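PDB 3H6E: carbohydrate kinase, FGGY from Novosphingobium aromaticivorans, which probably transfers a phosphoryl group to a carbohydrate, as kinases of the FGGY family do. Local coordinates for residues Leu30-Arg35 / His422-Phe427; Pro51-Trp56 / Gln154-Phe159; Phe244-Asp249 / Ala415-Asn420; Thr380-Ile385 / Ser409-Cys414. All coordinates share one frame; numbering follows the deposited sequence.

Interaction 1: residues Leu30-Arg35 / His422-Phe427; sequences LDRQVR and HNDVSF
With CG anti to the backbone N (chi1 174°) and the chain extended from there to NE, Arg32 leans out of strand 29-36 toward Asp424, whose own trans chi1 (-178°) carries its carboxylate back to meet it. The two side chains converge on a single oxygen: OD1 of Asp424 lies 3.3 Å from NE of Arg32 and 3.2 Å from its CD. This oxygen sits over a face of the guanidinium, with the two charged planes 59° apart, so the pair is a salt bridge of charges alone, with no N-H aimed at the acceptor. CG1 of Val34 lies on the opposite face, 3.2 Å from the plane. The second carboxylate oxygen is used within the loop: OD2 of Asp424 accepts from the backbone N of Ser426 at 3.0 Å, an Asx turn at the start of the type I turn from Asp424 to Phe427. Were Asp424 an alanine, the N-H of Ser426 would probably lose this acceptor, and Arg32, already close to the like charge of Lys19, would be left without this counter-charge. The contact joins an edge strand of the first sheet to a loop following strand 415-419 of the second, and thus spans the two lobes of an actin-like ATPase fold. Resting on charge rather than on a directed bond, and lying at the surface, the pairing is probably a modest one.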
loop_
_atom_site.group_PDB
_atom_site.type_symbol
_atom_site.label_atom_id
_atom_site.label_comp_id
_atom_site.label_asym_id
_atom_site.label_seq_id
_atom_site.Cartn_x
_atom_site.Cartn_y
_atom_site.Cartn_z
ATOM N N LEU A 30 -7.968 19.368 11.371
ATOM C CA LEU A 30 -8.141 20.811 11.487
ATOM C C LEU A 30 -7.637 21.540 10.246
ATOM O O LEU A 30 -8.128 22.616 9.907
ATOM C CB LEU A 30 -7.410 21.332 12.722
ATOM C CG LEU A 30 -7.678 20.558 14.014
ATOM C CD1 LEU A 30 -6.841 21.109 15.165
ATOM C CD2 LEU A 30 -9.159 20.578 14.355
ATOM N N ASP A 31 -6.654 20.949 9.577
ATOM C CA ASP A 31 -6.052 21.575 8.407
ATOM C C ASP A 31 -5.220 20.569 7.618
ATOM O O ASP A 31 -4.766 19.558 8.157
ATOM C CB ASP A 31 -5.176 22.759 8.827
ATOM C CG ASP A 31 -4.828 23.669 7.665
ATOM O OD1 ASP A 31 -5.748 24.025 6.902
ATOM O OD2 ASP A 31 -3.642 24.034 7.519
ATOM N N ARG A 32 -5.025 20.857 6.337
ATOM C CA ARG A 32 -4.235 19.998 5.469
ATOM C C ARG A 32 -3.535 20.830 4.403
ATOM O O ARG A 32 -4.131 21.727 3.809
ATOM C CB ARG A 32 -5.123 18.935 4.821
ATOM C CG ARG A 32 -4.426 18.061 3.787
ATOM C CD ARG A 32 -5.231 16.796 3.527
ATOM N NE ARG A 32 -5.047 16.280 2.177
ATOM C CZ ARG A 32 -5.857 16.567 1.163
ATOM N NH1 ARG A 32 -6.901 17.362 1.355
ATOM N NH2 ARG A 32 -5.627 16.061 -0.042
ATOM N N GLN A 33 -2.262 20.530 4.179
ATOM C CA GLN A 33 -1.479 21.204 3.154
ATOM C C GLN A 33 -0.867 20.160 2.228
ATOM O O GLN A 33 -0.180 19.245 2.681
ATOM C CB GLN A 33 -0.387 22.061 3.794
ATOM C CG GLN A 33 -0.912 23.296 4.511
ATOM C CD GLN A 33 -1.224 24.432 3.554
ATOM O OE1 GLN A 33 -0.356 24.878 2.798
ATOM N NE2 GLN A 33 -2.467 24.911 3.582
ATOM N N VAL A 34 -1.128 20.292 0.932
ATOM C CA VAL A 34 -0.647 19.314 -0.034
ATOM C C VAL A 34 0.281 19.944 -1.071
ATOM O O VAL A 34 0.491 21.158 -1.079
ATOM C CB VAL A 34 -1.807 18.612 -0.750
ATOM C CG1 VAL A 34 -2.909 18.283 0.247
ATOM C CG2 VAL A 34 -2.339 19.484 -1.877
ATOM N N ARG A 35 0.821 19.104 -1.948
ATOM C CA ARG A 35 1.845 19.524 -2.893
ATOM C C ARG A 35 2.373 18.316 -3.654
ATOM O O ARG A 35 2.953 17.409 -3.057
ATOM C CB ARG A 35 2.994 20.185 -2.137
ATOM C CG ARG A 35 4.236 20.423 -2.961
ATOM C CD ARG A 35 5.470 20.278 -2.095
ATOM N NE ARG A 35 6.552 21.144 -2.543
ATOM C CZ ARG A 35 7.837 20.921 -2.295
ATOM N NH1 ARG A 35 8.207 19.844 -1.613
ATOM N NH2 ARG A 35 8.753 21.771 -2.738
ATOM N N HIS A 422 -15.956 9.552 4.062
ATOM C CA HIS A 422 -14.577 9.702 3.628
ATOM C C HIS A 422 -13.667 9.836 4.841
ATOM O O HIS A 422 -14.062 10.394 5.865
ATOM C CB HIS A 422 -14.418 10.928 2.723
ATOM C CG HIS A 422 -13.003 11.398 2.585
ATOM N ND1 HIS A 422 -12.107 10.821 1.710
ATOM C CD2 HIS A 422 -12.326 12.387 3.217
ATOM C CE1 HIS A 422 -10.940 11.433 1.809
ATOM N NE2 HIS A 422 -11.046 12.388 2.718
ATOM N N ASN A 423 -12.453 9.312 4.720
ATOM C CA ASN A 423 -11.421 9.512 5.727
ATOM C C ASN A 423 -10.137 9.942 5.047
ATOM O O ASN A 423 -9.689 9.293 4.102
ATOM C CB ASN A 423 -11.181 8.226 6.515
ATOM C CG ASN A 423 -12.220 7.998 7.581
ATOM O OD1 ASN A 423 -12.403 8.832 8.462
ATOM N ND2 ASN A 423 -12.907 6.863 7.513
ATOM N N ASP A 424 -9.544 11.038 5.507
ATOM C CA ASP A 424 -8.294 11.488 4.916
ATOM C C ASP A 424 -7.265 10.371 4.993
ATOM O O ASP A 424 -7.168 9.666 5.999
ATOM C CB ASP A 424 -7.759 12.743 5.600
ATOM C CG ASP A 424 -6.480 13.251 4.956
ATOM O OD1 ASP A 424 -6.567 13.902 3.889
ATOM O OD2 ASP A 424 -5.390 12.997 5.517
ATOM N N VAL A 425 -6.496 10.218 3.924
ATOM C CA VAL A 425 -5.550 9.119 3.801
ATOM C C VAL A 425 -4.585 9.025 4.989
ATOM O O VAL A 425 -4.027 7.959 5.259
ATOM C CB VAL A 425 -4.750 9.229 2.484
ATOM C CG1 VAL A 425 -3.604 10.221 2.634
ATOM C CG2 VAL A 425 -4.235 7.866 2.059
ATOM N N SER A 426 -4.407 10.132 5.707
ATOM C CA SER A 426 -3.407 10.206 6.776
ATOM C C SER A 426 -3.932 9.874 8.179
ATOM O O SER A 426 -3.167 9.881 9.148
ATOM C CB SER A 426 -2.740 11.591 6.793
ATOM O OG SER A 426 -1.978 11.825 5.618
ATOM N N PHE A 427 -5.223 9.578 8.297
ATOM C CA PHE A 427 -5.808 9.348 9.616
ATOM C C PHE A 427 -5.106 8.242 10.395
ATOM O O PHE A 427 -4.794 8.408 11.575
ATOM C CB PHE A 427 -7.303 9.033 9.531
ATOM C CG PHE A 427 -7.868 8.483 10.813
ATOM C CD1 PHE A 427 -7.989 9.291 11.932
ATOM C CD2 PHE A 427 -8.254 7.155 10.907
ATOM C CE1 PHE A 427 -8.493 8.791 13.116
ATOM C CE2 PHE A 427 -8.761 6.649 12.089
ATOM C CZ PHE A 427 -8.882 7.470 13.195
#

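Interaction 2: residues Pro51-Trp56 / Gln154-Phe159; sequences PDTGRW and QYWAWF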
loop_
_atom_site.group_PDB
_atom_site.type_symbol
_atom_site.label_atom_id
_atom_site.label_comp_id
_atom_site.label_asym_id
_atom_site.label_seq_id
_atom_site.Cartn_x
_atom_site.Cartn_y
_atom_site.Cartn_z
ATOM N N PRO A 51 15.967 17.315 -0.145
ATOM C CA PRO A 51 16.329 18.650 0.342
ATOM C C PRO A 51 15.150 19.607 0.237
ATOM O O PRO A 51 14.822 20.304 1.196
ATOM C CB PRO A 51 17.438 19.090 -0.623
ATOM C CG PRO A 51 17.982 17.828 -1.188
ATOM C CD PRO A 51 16.827 16.880 -1.260
ATOM N N ASP A 52 14.509 19.614 -0.926
ATOM C CA ASP A 52 13.452 20.568 -1.224
ATOM C C ASP A 52 12.170 20.299 -0.439
ATOM O O ASP A 52 11.501 21.231 0.006
ATOM C CB ASP A 52 13.168 20.570 -2.724
ATOM C CG ASP A 52 12.190 21.642 -3.125
ATOM O OD1 ASP A 52 12.463 22.832 -2.857
ATOM O OD2 ASP A 52 11.152 21.292 -3.721
ATOM N N THR A 53 11.819 19.029 -0.278
ATOM C CA THR A 53 10.636 18.678 0.495
ATOM C C THR A 53 10.834 19.070 1.954
ATOM O O THR A 53 9.896 19.512 2.624
ATOM C CB THR A 53 10.311 17.180 0.401
ATOM O OG1 THR A 53 9.847 16.879 -0.920
ATOM C CG2 THR A 53 9.233 16.806 1.406
ATOM N N GLY A 54 12.063 18.909 2.435
ATOM C CA GLY A 54 12.419 19.319 3.779
ATOM C C GLY A 54 12.101 20.785 3.990
ATOM O O GLY A 54 11.649 21.186 5.063
ATOM N N ARG A 55 12.330 21.588 2.956
ATOM C CA ARG A 55 12.016 23.011 3.013
ATOM C C ARG A 55 10.510 23.247 3.075
ATOM O O ARG A 55 10.010 23.808 4.049
ATOM C CB ARG A 55 12.630 23.755 1.826
ATOM C CG ARG A 55 14.135 23.594 1.729
ATOM C CD ARG A 55 14.724 24.411 0.590
ATOM N NE ARG A 55 16.024 23.895 0.169
ATOM C CZ ARG A 55 16.232 23.247 -0.973
ATOM N NH1 ARG A 55 15.225 23.047 -1.813
ATOM N NH2 ARG A 55 17.446 22.806 -1.283
ATOM N N TRP A 56 9.790 22.815 2.043
ATOM C CA TRP A 56 8.342 23.002 2.004
ATOM C C TRP A 56 7.693 22.679 3.345
ATOM O O TRP A 56 6.793 23.388 3.796
ATOM C CB TRP A 56 7.700 22.140 0.913
ATOM C CG TRP A 56 6.195 22.083 1.009
ATOM C CD1 TRP A 56 5.315 23.080 0.691
ATOM C CD2 TRP A 56 5.397 20.975 1.454
ATOM N NE1 TRP A 56 4.023 22.662 0.909
ATOM C CE2 TRP A 56 4.045 21.375 1.376
ATOM C CE3 TRP A 56 5.692 19.684 1.909
ATOM C CZ2 TRP A 56 2.993 20.531 1.735
ATOM C CZ3 TRP A 56 4.645 18.848 2.266
ATOM C CH2 TRP A 56 3.313 19.275 2.176
ATOM N N GLN A 154 11.189 6.880 7.914
ATOM C CA GLN A 154 12.005 7.157 9.092
ATOM C C GLN A 154 12.996 8.275 8.824
ATOM O O GLN A 154 13.488 8.913 9.757
ATOM C CB GLN A 154 12.743 5.899 9.556
ATOM C CG GLN A 154 11.861 4.910 10.285
ATOM C CD GLN A 154 10.654 4.508 9.464
ATOM O OE1 GLN A 154 9.517 4.797 9.832
ATOM N NE2 GLN A 154 10.897 3.859 8.329
ATOM N N TYR A 155 13.297 8.512 7.551
ATOM C CA TYR A 155 14.261 9.548 7.208
ATOM C C TYR A 155 13.766 10.887 7.720
ATOM O O TYR A 155 14.541 11.724 8.188
ATOM C CB TYR A 155 14.501 9.642 5.701
ATOM C CG TYR A 155 15.161 10.950 5.345
ATOM C CD1 TYR A 155 16.512 11.149 5.582
ATOM C CD2 TYR A 155 14.425 12.007 4.822
ATOM C CE1 TYR A 155 17.121 12.352 5.284
ATOM C CE2 TYR A 155 15.026 13.215 4.517
ATOM C CZ TYR A 155 16.375 13.381 4.751
ATOM O OH TYR A 155 16.992 14.575 4.453
ATOM N N TRP A 156 12.460 11.078 7.631
ATOM C CA TRP A 156 11.860 12.339 8.009
ATOM C C TRP A 156 11.796 12.488 9.521
ATOM O O TRP A 156 11.845 13.598 10.044
ATOM C CB TRP A 156 10.492 12.477 7.343
ATOM C CG TRP A 156 10.644 12.536 5.865
ATOM C CD1 TRP A 156 10.317 11.566 4.961
ATOM C CD2 TRP A 156 11.228 13.606 5.113
ATOM N NE1 TRP A 156 10.636 11.980 3.690
ATOM C CE2 TRP A 156 11.199 13.229 3.756
ATOM C CE3 TRP A 156 11.762 14.853 5.455
ATOM C CZ2 TRP A 156 11.680 14.056 2.740
ATOM C CZ3 TRP A 156 12.241 15.669 4.448
ATOM C CH2 TRP A 156 12.198 15.267 3.106
ATOM N N ALA A 157 11.710 11.361 10.219
ATOM C CA ALA A 157 11.732 11.372 11.677
ATOM C C ALA A 157 13.138 11.658 12.212
ATOM O O ALA A 157 13.306 11.963 13.385
ATOM C CB ALA A 157 11.190 10.063 12.242
ATOM N N TRP A 158 14.143 11.559 11.345
ATOM C CA TRP A 158 15.521 11.880 11.713
ATOM C C TRP A 158 15.821 13.316 11.307
ATOM O O TRP A 158 16.695 13.972 11.873
ATOM C CB TRP A 158 16.493 10.915 11.028
ATOM C CG TRP A 158 17.910 11.410 10.943
ATOM C CD1 TRP A 158 18.943 11.087 11.777
ATOM C CD2 TRP A 158 18.450 12.307 9.963
ATOM N NE1 TRP A 158 20.091 11.732 11.381
ATOM C CE2 TRP A 158 19.817 12.486 10.271
ATOM C CE3 TRP A 158 17.912 12.980 8.861
ATOM C CZ2 TRP A 158 20.653 13.308 9.513
ATOM C CZ3 TRP A 158 18.747 13.799 8.107
ATOM C CH2 TRP A 158 20.101 13.954 8.439
ATOM N N PHE A 159 15.081 13.786 10.309
ATOM C CA PHE A 159 15.170 15.159 9.832
ATOM C C PHE A 159 14.758 16.118 10.945
ATOM O O PHE A 159 15.288 17.219 11.053
ATOM C CB PHE A 159 14.246 15.329 8.623
ATOM C CG PHE A 159 14.353 16.665 7.947
ATOM C CD1 PHE A 159 15.284 16.875 6.943
ATOM C CD2 PHE A 159 13.504 17.704 8.298
ATOM C CE1 PHE A 159 15.381 18.104 6.313
ATOM C CE2 PHE A 159 13.594 18.934 7.674
ATOM C CZ PHE A 159 14.536 19.134 6.678
#
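The hydroxyl OG1 of Thr53 bonds to the carbonyl O of Asp49, just ahead of helix 50-63, and with chi1 at -70° this places the methyl CG2 anti to the backbone N and against the indole of Trp156. CG2 of Thr53 comes within 3.7 Å of CH2 of Trp156, the two side chains crossing at about a right angle. The same end of the indole abuts Gly54, whose CA is 3.7 Å from Trp156 CZ3. Phe159 completes the contact by bringing CZ to 3.6 Å from CA of Gly54, so close that a beta carbon on Gly54 would collide with the ring. Behind this front the aromatics support one another: Tyr155 CD2 lies 3.5 Å above the centre of the Trp156 ring. Without the indole, with only an alanine here, a gap is likely to open beside the Thr53 methyl and the Gly54 backbone, and the Tyr155 ring would lose its flat neighbour. The axes of segments 51-56 and 154-159 approach to 11.8 Å, at a crossing angle of -59°, a separation bridged by large rings meeting a glycine. Helices 50-63 and 152-159 both reach strand 9-13, where Thr53 and Trp156 touch Leu13, while Tyr155 packs on Ala82 of strand 81-85.

Interaction 3: residues Phe244-Asp249 / Ala415-Asn420; sequences FAEIAD and AVYTAN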
loop_
_atom_site.group_PDB
_atom_site.type_symbol
_atom_site.label_atom_id
_atom_site.label_comp_id
_atom_site.label_asym_id
_atom_site.label_seq_id
_atom_site.Cartn_x
_atom_site.Cartn_y
_atom_site.Cartn_z
ATOM N N PHE A 244 -12.026 0.701 12.937
ATOM C CA PHE A 244 -13.429 0.314 12.870
ATOM C C PHE A 244 -13.729 -0.787 13.884
ATOM O O PHE A 244 -12.906 -1.675 14.111
ATOM C CB PHE A 244 -13.805 -0.146 11.459
ATOM C CG PHE A 244 -13.751 0.943 10.428
ATOM C CD1 PHE A 244 -14.609 2.027 10.501
ATOM C CD2 PHE A 244 -12.852 0.875 9.375
ATOM C CE1 PHE A 244 -14.566 3.034 9.550
ATOM C CE2 PHE A 244 -12.802 1.877 8.416
ATOM C CZ PHE A 244 -13.659 2.957 8.505
ATOM N N ALA A 245 -14.910 -0.724 14.491
ATOM C CA ALA A 245 -15.285 -1.657 15.548
ATOM C C ALA A 245 -15.365 -3.102 15.065
ATOM O O ALA A 245 -15.140 -4.027 15.845
ATOM C CB ALA A 245 -16.600 -1.236 16.193
ATOM N N GLU A 246 -15.684 -3.293 13.786
ATOM C CA GLU A 246 -15.811 -4.639 13.222
ATOM C C GLU A 246 -14.461 -5.248 12.853
ATOM O O GLU A 246 -14.326 -6.468 12.758
ATOM C CB GLU A 246 -16.716 -4.643 11.984
ATOM C CG GLU A 246 -18.183 -4.351 12.263
ATOM C CD GLU A 246 -18.478 -2.869 12.300
ATOM O OE1 GLU A 246 -17.720 -2.101 11.672
ATOM O OE2 GLU A 246 -19.464 -2.474 12.957
ATOM N N ILE A 247 -13.469 -4.396 12.627
ATOM C CA ILE A 247 -12.159 -4.866 12.210
ATOM C C ILE A 247 -11.271 -5.069 13.426
ATOM O O ILE A 247 -11.016 -6.200 13.845
ATOM C CB ILE A 247 -11.498 -3.876 11.243
ATOM C CG1 ILE A 247 -12.492 -3.450 10.162
ATOM C CG2 ILE A 247 -10.252 -4.489 10.622
ATOM C CD1 ILE A 247 -13.099 -4.605 9.397
ATOM N N ALA A 248 -10.810 -3.960 13.991
ATOM C CA ALA A 248 -10.030 -3.987 15.219
ATOM C C ALA A 248 -8.971 -5.080 15.205
ATOM O O ALA A 248 -8.003 -5.020 14.443
ATOM C CB ALA A 248 -10.948 -4.154 16.424
ATOM N N ASP A 249 -9.171 -6.085 16.048
ATOM C CA ASP A 249 -8.170 -7.117 16.252
ATOM C C ASP A 249 -8.577 -8.434 15.602
ATOM O O ASP A 249 -7.834 -9.414 15.648
ATOM C CB ASP A 249 -7.967 -7.325 17.747
ATOM C CG ASP A 249 -6.514 -7.347 18.132
ATOM O OD1 ASP A 249 -5.670 -7.071 17.249
ATOM O OD2 ASP A 249 -6.221 -7.630 19.316
ATOM N N ALA A 415 -18.469 -11.295 5.869
ATOM C CA ALA A 415 -19.019 -9.953 5.988
ATOM C C ALA A 415 -18.190 -8.947 5.193
ATOM O O ALA A 415 -17.159 -8.470 5.662
ATOM C CB ALA A 415 -19.106 -9.540 7.454
ATOM N N VAL A 416 -18.643 -8.636 3.983
ATOM C CA VAL A 416 -18.000 -7.618 3.155
ATOM C C VAL A 416 -18.455 -6.224 3.579
ATOM O O VAL A 416 -19.642 -5.988 3.794
ATOM C CB VAL A 416 -18.322 -7.832 1.665
ATOM C CG1 VAL A 416 -17.700 -6.732 0.817
ATOM C CG2 VAL A 416 -17.843 -9.206 1.215
ATOM N N TYR A 417 -17.513 -5.299 3.700
ATOM C CA TYR A 417 -17.822 -3.959 4.187
ATOM C C TYR A 417 -17.406 -2.848 3.221
ATOM O O TYR A 417 -16.554 -3.042 2.354
ATOM C CB TYR A 417 -17.143 -3.716 5.536
ATOM C CG TYR A 417 -17.694 -4.534 6.679
ATOM C CD1 TYR A 417 -18.969 -4.288 7.182
ATOM C CD2 TYR A 417 -16.935 -5.539 7.274
ATOM C CE1 TYR A 417 -19.479 -5.026 8.234
ATOM C CE2 TYR A 417 -17.434 -6.283 8.328
ATOM C CZ TYR A 417 -18.709 -6.022 8.805
ATOM O OH TYR A 417 -19.222 -6.753 9.855
ATOM N N THR A 418 -18.025 -1.684 3.389
ATOM C CA THR A 418 -17.570 -0.448 2.760
ATOM C C THR A 418 -17.737 0.667 3.781
ATOM O O THR A 418 -18.612 0.594 4.640
ATOM C CB THR A 418 -18.365 -0.102 1.485
ATOM O OG1 THR A 418 -19.769 -0.118 1.774
ATOM C CG2 THR A 418 -18.064 -1.098 0.373
ATOM N N ALA A 419 -16.889 1.688 3.695
ATOM C CA ALA A 419 -16.893 2.771 4.672
ATOM C C ALA A 419 -18.073 3.726 4.481
ATOM O O ALA A 419 -18.598 3.870 3.379
ATOM C CB ALA A 419 -15.578 3.529 4.636
ATOM N N ASN A 420 -18.471 4.376 5.571
ATOM C CA ASN A 420 -19.639 5.247 5.591
ATOM C C ASN A 420 -19.308 6.651 5.108
ATOM O O ASN A 420 -20.022 7.225 4.285
ATOM C CB ASN A 420 -20.181 5.337 7.016
ATOM C CG ASN A 420 -21.684 5.313 7.064
ATOM O OD1 ASN A 420 -22.339 5.002 6.072
ATOM N ND2 ASN A 420 -22.245 5.627 8.227
#
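Tyr417 overlaps the aliphatic part of Glu246 with the phenol end of its ring, the closest atoms being Tyr417 OH and Glu246 CG at 3.6 Å. Tyr417 belongs to strand 415-419 in the mixed sheet of the C-terminal lobe of an actin-like ATPase fold, where it runs parallel to strand 390-394 and antiparallel to strand 443-445. Residues 244-249 form the loop leading from helix 233-241 into strand 252-256, and so into that same sheet. Glu246 bends at chi2 (85°), which swings its carboxylate aside and leaves CB and CG against the phenol; the carboxylate and ring planes are 36° apart. Ile247 adds a looser apolar touch, CD1 to Tyr417 CD2 at 4.5 Å. Leu443 of the neighbouring strand lies against Phe244, Glu246 and Tyr417 alike, tying loop and sheet together. The backbone N of Ile247 bonds to Phe244 O at 3.2 Å, which curls the loop. Farther along, Phe244 reaches the strand through its CZ, 4.4 Å from Ala419 CB.

Interaction 4: residues Thr380-Ile385 / Ser409-Cys414; sequences TALDLI and SLRPDC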
loop_
_atom_site.group_PDB
_atom_site.type_symbol
_atom_site.label_atom_id
_atom_site.label_comp_id
_atom_site.label_asym_id
_atom_site.label_seq_id
_atom_site.Cartn_x
_atom_site.Cartn_y
_atom_site.Cartn_z
ATOM N N THR A 380 -10.605 -15.135 -6.368
ATOM C CA THR A 380 -9.474 -16.046 -6.479
ATOM C C THR A 380 -8.279 -15.535 -5.678
ATOM O O THR A 380 -7.582 -16.312 -5.026
ATOM C CB THR A 380 -9.063 -16.243 -7.954
ATOM O OG1 THR A 380 -10.095 -16.958 -8.644
ATOM C CG2 THR A 380 -7.758 -17.021 -8.061
ATOM N N ALA A 381 -8.052 -14.225 -5.726
ATOM C CA ALA A 381 -6.916 -13.617 -5.040
ATOM C C ALA A 381 -7.051 -13.679 -3.520
ATOM O O ALA A 381 -6.086 -13.969 -2.815
ATOM C CB ALA A 381 -6.725 -12.188 -5.499
ATOM N N LEU A 382 -8.253 -13.406 -3.025
ATOM C CA LEU A 382 -8.530 -13.482 -1.598
ATOM C C LEU A 382 -8.319 -14.893 -1.069
ATOM O O LEU A 382 -7.871 -15.081 0.059
ATOM C CB LEU A 382 -9.963 -13.024 -1.308
ATOM C CG LEU A 382 -10.217 -11.513 -1.354
ATOM C CD1 LEU A 382 -11.637 -11.198 -1.811
ATOM C CD2 LEU A 382 -9.904 -10.865 -0.003
ATOM N N ASP A 383 -8.641 -15.885 -1.891
ATOM C CA ASP A 383 -8.490 -17.288 -1.503
ATOM C C ASP A 383 -7.038 -17.760 -1.478
ATOM O O ASP A 383 -6.676 -18.599 -0.658
ATOM C CB ASP A 383 -9.327 -18.194 -2.407
ATOM C CG ASP A 383 -10.802 -18.131 -2.078
ATOM O OD1 ASP A 383 -11.132 -17.664 -0.966
ATOM O OD2 ASP A 383 -11.626 -18.545 -2.921
ATOM N N LEU A 384 -6.215 -17.231 -2.378
ATOM C CA LEU A 384 -4.785 -17.551 -2.391
ATOM C C LEU A 384 -4.102 -17.289 -1.050
ATOM O O LEU A 384 -3.114 -17.937 -0.723
ATOM C CB LEU A 384 -4.063 -16.766 -3.490
ATOM C CG LEU A 384 -3.702 -17.489 -4.791
ATOM C CD1 LEU A 384 -4.725 -18.556 -5.147
ATOM C CD2 LEU A 384 -3.529 -16.488 -5.929
ATOM N N ILE A 385 -4.629 -16.343 -0.278
ATOM C CA ILE A 385 -3.996 -15.941 0.976
ATOM C C ILE A 385 -4.817 -16.328 2.204
ATOM O O ILE A 385 -4.448 -16.000 3.330
ATOM C CB ILE A 385 -3.708 -14.417 1.010
ATOM C CG1 ILE A 385 -4.993 -13.622 0.768
ATOM C CG2 ILE A 385 -2.655 -14.047 -0.026
ATOM C CD1 ILE A 385 -4.809 -12.119 0.847
ATOM N N SER A 409 -21.987 -11.759 -2.509
ATOM C CA SER A 409 -22.653 -12.981 -2.956
ATOM C C SER A 409 -21.690 -14.157 -3.013
ATOM O O SER A 409 -22.021 -15.267 -2.593
ATOM C CB SER A 409 -23.295 -12.774 -4.331
ATOM O OG SER A 409 -24.246 -11.723 -4.303
ATOM N N LEU A 410 -20.497 -13.912 -3.544
ATOM C CA LEU A 410 -19.483 -14.955 -3.650
ATOM C C LEU A 410 -19.042 -15.446 -2.274
ATOM O O LEU A 410 -18.785 -16.632 -2.086
ATOM C CB LEU A 410 -18.281 -14.460 -4.458
ATOM C CG LEU A 410 -18.548 -14.240 -5.951
ATOM C CD1 LEU A 410 -17.434 -13.433 -6.601
ATOM C CD2 LEU A 410 -18.732 -15.569 -6.657
ATOM N N ARG A 411 -18.967 -14.525 -1.316
ATOM C CA ARG A 411 -18.580 -14.856 0.052
ATOM C C ARG A 411 -19.761 -14.670 0.999
ATOM O O ARG A 411 -19.792 -13.725 1.794
ATOM C CB ARG A 411 -17.407 -13.982 0.491
ATOM C CG ARG A 411 -16.329 -13.858 -0.567
ATOM C CD ARG A 411 -14.954 -13.991 0.053
ATOM N NE ARG A 411 -13.987 -14.481 -0.919
ATOM C CZ ARG A 411 -12.837 -15.064 -0.604
ATOM N NH1 ARG A 411 -12.499 -15.245 0.671
ATOM N NH2 ARG A 411 -12.028 -15.470 -1.572
ATOM N N PRO A 412 -20.735 -15.589 0.923
ATOM C CA PRO A 412 -22.063 -15.467 1.546
ATOM C C PRO A 412 -22.036 -15.333 3.076
ATOM O O PRO A 412 -22.784 -14.522 3.626
ATOM C CB PRO A 412 -22.746 -16.778 1.140
ATOM C CG PRO A 412 -21.589 -17.724 0.919
ATOM C CD PRO A 412 -20.590 -16.876 0.223
ATOM N N ASP A 413 -21.199 -16.120 3.746
ATOM C CA ASP A 413 -21.118 -16.090 5.201
ATOM C C ASP A 413 -20.068 -15.086 5.650
ATOM O O ASP A 413 -19.942 -14.788 6.837
ATOM C CB ASP A 413 -20.771 -17.473 5.753
ATOM C CG ASP A 413 -21.707 -18.547 5.261
ATOM O OD1 ASP A 413 -22.929 -18.321 5.257
ATOM O OD2 ASP A 413 -21.215 -19.627 4.883
ATOM N N CYS A 414 -19.303 -14.578 4.693
ATOM C CA CYS A 414 -18.318 -13.549 4.977
ATOM C C CYS A 414 -19.012 -12.194 5.057
ATOM O O CYS A 414 -20.032 -11.972 4.404
ATOM C CB CYS A 414 -17.242 -13.538 3.890
ATOM S SG CYS A 414 -15.981 -12.262 4.072
#
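Arg411, the first residue to leave helical geometry after helix 401-410, sends its guanidinium to the last turn of helix 363-384, where Leu382 and Asp383 receive it. The acceptor is OD1 of Asp383, which forms a salt bridge with NH2 of Arg411. The modelled separation of these two atoms, 2.4 Å, is too short to be taken literally, and the N-H is poorly aimed (119°), so the charge pairing is sounder than the exact bond. The carboxylate and guanidinium planes are 38° apart. Other donors of the same group have weaker partners: NE makes a long ion pair with Asp379 OD1, and NH1 a weak hydrogen bond to Ser387 O. Asp379 and Asp383, one helical turn apart, thus both contribute negative charge near the guanidinium, Asp379 the more distantly. The backbone N of Asp383, itself a donor, lies 3.4 Å from Arg411 NH2 and makes no bond with it. Leu382 covers one guanidinium face with CB, 3.2 Å from Arg411 NH2. Nearby hydroxyls are satisfied elsewhere, Thr380 OG1 by Tyr349 OH and Ser409 OG by Leu449 N. Within the segment after the helix, Cys414 N gives a weak bond to Arg411 O at 3.1 Å. Helices 363-384 and 401-410 pack side by side, Leu410 lying on Ala375, Leu376 and Asp379. Strand 390-394, which links them in sequence, meets both sides of the contact through Ile391, which touches Leu382 and Arg411.

Interaction 1 links the set, reaching the N-terminal lobe on one side and the C-terminal lobe on the other. Its strand touches interaction 2, where NH2 of Arg35 pairs with OD2 of Asp52 at 2.6 Å, so helix 50-63 is tied to the strand that carries Arg32. Its loop reaches interaction 3 more lightly, ND2 of Asn423 lying 4.1 Å from CZ of Phe244. Interactions 3 and 4 adjoin in sequence, their centres 16 Å apart, as helix 401-410 leads into strand 415-419. Interactions 2 and 4, with centres 41 Å apart, mark opposite sides of the chain. In FGGY kinases the substrates generally bind in the cleft between the lobes.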